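Long-range contact in probable tautomerase ywhB (Bacillus subtilis, PDB 2OP8), which is a small hexameric protein of the tautomerase (MIF) superfamily, each chain built on a beta-alpha-beta unit: residues K6-R11 against E43-D48. Sequence-based numbering, arbitrary orientation.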
loop_
_atom_site.group_PDB
_atom_site.type_symbol
_atom_site.label_atom_id
_atom_site.label_comp_id
_atom_site.label_asym_id
_atom_site.label_seq_id
_atom_site.Cartn_x
_atom_site.Cartn_y
_atom_site.Cartn_z
ATOM N N LYS A 6 -9.618 -3.289 3.055
ATOM C CA LYS A 6 -9.176 -4.583 2.546
ATOM C C LYS A 6 -9.985 -5.682 3.249
ATOM O O LYS A 6 -9.889 -5.854 4.464
ATOM C CB LYS A 6 -7.684 -4.748 2.838
ATOM C CG LYS A 6 -6.911 -5.580 1.837
ATOM C CD LYS A 6 -5.419 -5.551 2.174
ATOM C CE LYS A 6 -4.577 -6.123 1.051
ATOM N NZ LYS A 6 -4.758 -5.357 -0.221
ATOM N N MET A 7 -10.798 -6.412 2.492
ATOM C CA MET A 7 -11.609 -7.481 3.069
ATOM C C MET A 7 -11.780 -8.634 2.095
ATOM O O MET A 7 -11.592 -8.477 0.895
ATOM C CB MET A 7 -12.989 -6.950 3.448
ATOM C CG MET A 7 -13.769 -6.405 2.268
ATOM S SD MET A 7 -15.384 -5.804 2.766
ATOM C CE MET A 7 -16.092 -5.340 1.221
ATOM N N LEU A 8 -12.166 -9.786 2.625
ATOM C CA LEU A 8 -12.371 -10.992 1.828
ATOM C C LEU A 8 -13.538 -10.907 0.847
ATOM O O LEU A 8 -14.512 -10.190 1.085
ATOM C CB LEU A 8 -12.606 -12.192 2.755
ATOM C CG LEU A 8 -11.441 -12.683 3.619
ATOM C CD1 LEU A 8 -11.981 -13.609 4.694
ATOM C CD2 LEU A 8 -10.411 -13.413 2.760
ATOM N N GLU A 9 -13.433 -11.647 -0.256
ATOM C CA GLU A 9 -14.507 -11.704 -1.247
ATOM C C GLU A 9 -15.701 -12.321 -0.529
ATOM O O GLU A 9 -15.524 -13.056 0.444
ATOM C CB GLU A 9 -14.125 -12.618 -2.414
ATOM C CG GLU A 9 -12.855 -12.222 -3.130
ATOM C CD GLU A 9 -12.423 -13.256 -4.153
ATOM O OE1 GLU A 9 -12.337 -14.450 -3.785
ATOM O OE2 GLU A 9 -12.162 -12.869 -5.315
ATOM N N GLY A 10 -16.909 -12.029 -0.993
ATOM C CA GLY A 10 -18.073 -12.616 -0.354
ATOM C C GLY A 10 -19.070 -11.630 0.207
ATOM O O GLY A 10 -19.926 -11.990 1.015
ATOM N N ARG A 11 -18.957 -10.379 -0.209
ATOM C CA ARG A 11 -19.880 -9.371 0.258
ATOM C C ARG A 11 -20.730 -8.940 -0.920
ATOM O O ARG A 11 -20.265 -8.927 -2.060
ATOM C CB ARG A 11 -19.127 -8.173 0.844
ATOM C CG ARG A 11 -18.942 -8.214 2.361
ATOM C CD ARG A 11 -17.773 -9.085 2.809
ATOM N NE ARG A 11 -17.649 -9.100 4.268
ATOM C CZ ARG A 11 -16.544 -9.441 4.935
ATOM N NH1 ARG A 11 -15.445 -9.798 4.276
ATOM N NH2 ARG A 11 -16.534 -9.430 6.265
ATOM N N GLU A 43 -10.671 -3.176 -1.488
ATOM C CA GLU A 43 -9.754 -4.190 -1.990
ATOM C C GLU A 43 -10.176 -5.538 -1.440
ATOM O O GLU A 43 -10.184 -5.752 -0.225
ATOM C CB GLU A 43 -8.327 -3.868 -1.568
ATOM C CG GLU A 43 -7.637 -2.919 -2.515
ATOM C CD GLU A 43 -6.343 -2.387 -1.953
ATOM O OE1 GLU A 43 -5.775 -3.033 -1.045
ATOM O OE2 GLU A 43 -5.889 -1.323 -2.427
ATOM N N GLU A 44 -10.542 -6.445 -2.336
ATOM C CA GLU A 44 -10.980 -7.767 -1.920
ATOM C C GLU A 44 -9.863 -8.771 -1.953
ATOM O O GLU A 44 -9.067 -8.786 -2.884
ATOM C CB GLU A 44 -12.114 -8.236 -2.810
ATOM C CG GLU A 44 -13.395 -7.486 -2.566
ATOM C CD GLU A 44 -14.506 -7.983 -3.446
ATOM O OE1 GLU A 44 -15.602 -8.270 -2.928
ATOM O OE2 GLU A 44 -14.273 -8.084 -4.665
ATOM N N MET A 45 -9.810 -9.614 -0.928
ATOM C CA MET A 45 -8.782 -10.635 -0.827
ATOM C C MET A 45 -9.358 -12.008 -1.117
ATOM O O MET A 45 -10.526 -12.272 -0.832
ATOM C CB MET A 45 -8.195 -10.660 0.578
ATOM C CG MET A 45 -7.609 -9.349 1.058
ATOM S SD MET A 45 -7.012 -9.516 2.769
ATOM C CE MET A 45 -8.555 -9.460 3.695
ATOM N N ARG A 46 -8.523 -12.878 -1.676
ATOM C CA ARG A 46 -8.901 -14.257 -1.969
ATOM C C ARG A 46 -8.404 -15.093 -0.785
ATOM O O ARG A 46 -7.281 -14.892 -0.315
ATOM C CB ARG A 46 -8.225 -14.720 -3.259
ATOM C CG ARG A 46 -8.780 -14.056 -4.505
ATOM C CD ARG A 46 -7.962 -14.383 -5.743
ATOM N NE ARG A 46 -7.633 -15.802 -5.823
ATOM C CZ ARG A 46 -7.132 -16.395 -6.901
ATOM N NH1 ARG A 46 -6.856 -17.691 -6.880
ATOM N NH2 ARG A 46 -6.924 -15.695 -8.008
ATOM N N LYS A 47 -9.230 -16.021 -0.304
ATOM C CA LYS A 47 -8.847 -16.858 0.838
ATOM C C LYS A 47 -7.515 -17.569 0.647
ATOM O O LYS A 47 -6.833 -17.885 1.620
ATOM C CB LYS A 47 -9.937 -17.887 1.146
ATOM C CG LYS A 47 -11.206 -17.267 1.697
ATOM C CD LYS A 47 -12.329 -18.287 1.851
ATOM C CE LYS A 47 -11.991 -19.350 2.878
ATOM N NZ LYS A 47 -13.106 -20.325 3.053
ATOM N N ASP A 48 -7.141 -17.815 -0.605
ATOM C CA ASP A 48 -5.876 -18.487 -0.890
ATOM C C ASP A 48 -4.723 -17.495 -1.010
ATOM O O ASP A 48 -3.608 -17.868 -1.372
ATOM C CB ASP A 48 -5.984 -19.320 -2.170
ATOM C CG ASP A 48 -6.421 -18.497 -3.367
ATOM O OD1 ASP A 48 -6.738 -17.300 -3.191
ATOM O OD2 ASP A 48 -6.455 -19.053 -4.484
HETATM O O HOH W 1 -16.164 -8.726 -0.308
HETATM O O HOH W 2 -11.947 -15.863 -1.375
HETATM O O HOH W 3 -17.474 -10.646 -3.158
#
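Strand residues Lys6 to Leu8 run parallel to Glu43 to Met45, their axes 38° apart, and three backbone bonds fix the register: Met7 N to Glu43 O (2.9 Å), Met45 N to Met7 O and Glu9 N to Met45 O (3.0 Å). The third carries the pairing one residue past the strand end. Lys6, Leu8, Glu43 and Met45 share one face of the sheet. There the Lys6 chain runs extended, then bends at its last torsion (chi4 60°), and NZ lies 2.7 Å from Glu43 OE1 in a salt bridge, coming from the anti side and tilted out of the carboxylate plane. Met45 crosses Lys6 at about a right angle, CG to CG 3.9 Å; its bend at chi3 (-77°) lays CE over the Met7 backbone, 3.7 Å from Met7 CA. Leu8 CD2 reaches Met45 CB at 4.2 Å. On the other face Glu44 OE1, salt-bridged to Lys16, accepts from two waters, which also bond Leu8 O and Gly10 N. Tyr2 of a second subunit and Phe41 of a third pack on Lys6 and Met45. Joining the two parallel strands of the beta-alpha-beta unit, the contact adds an ion pair whose charges are probably shared across the interfaces, through long, weak pairs with Glu43 of the third subunit and Lys6 of a fourth.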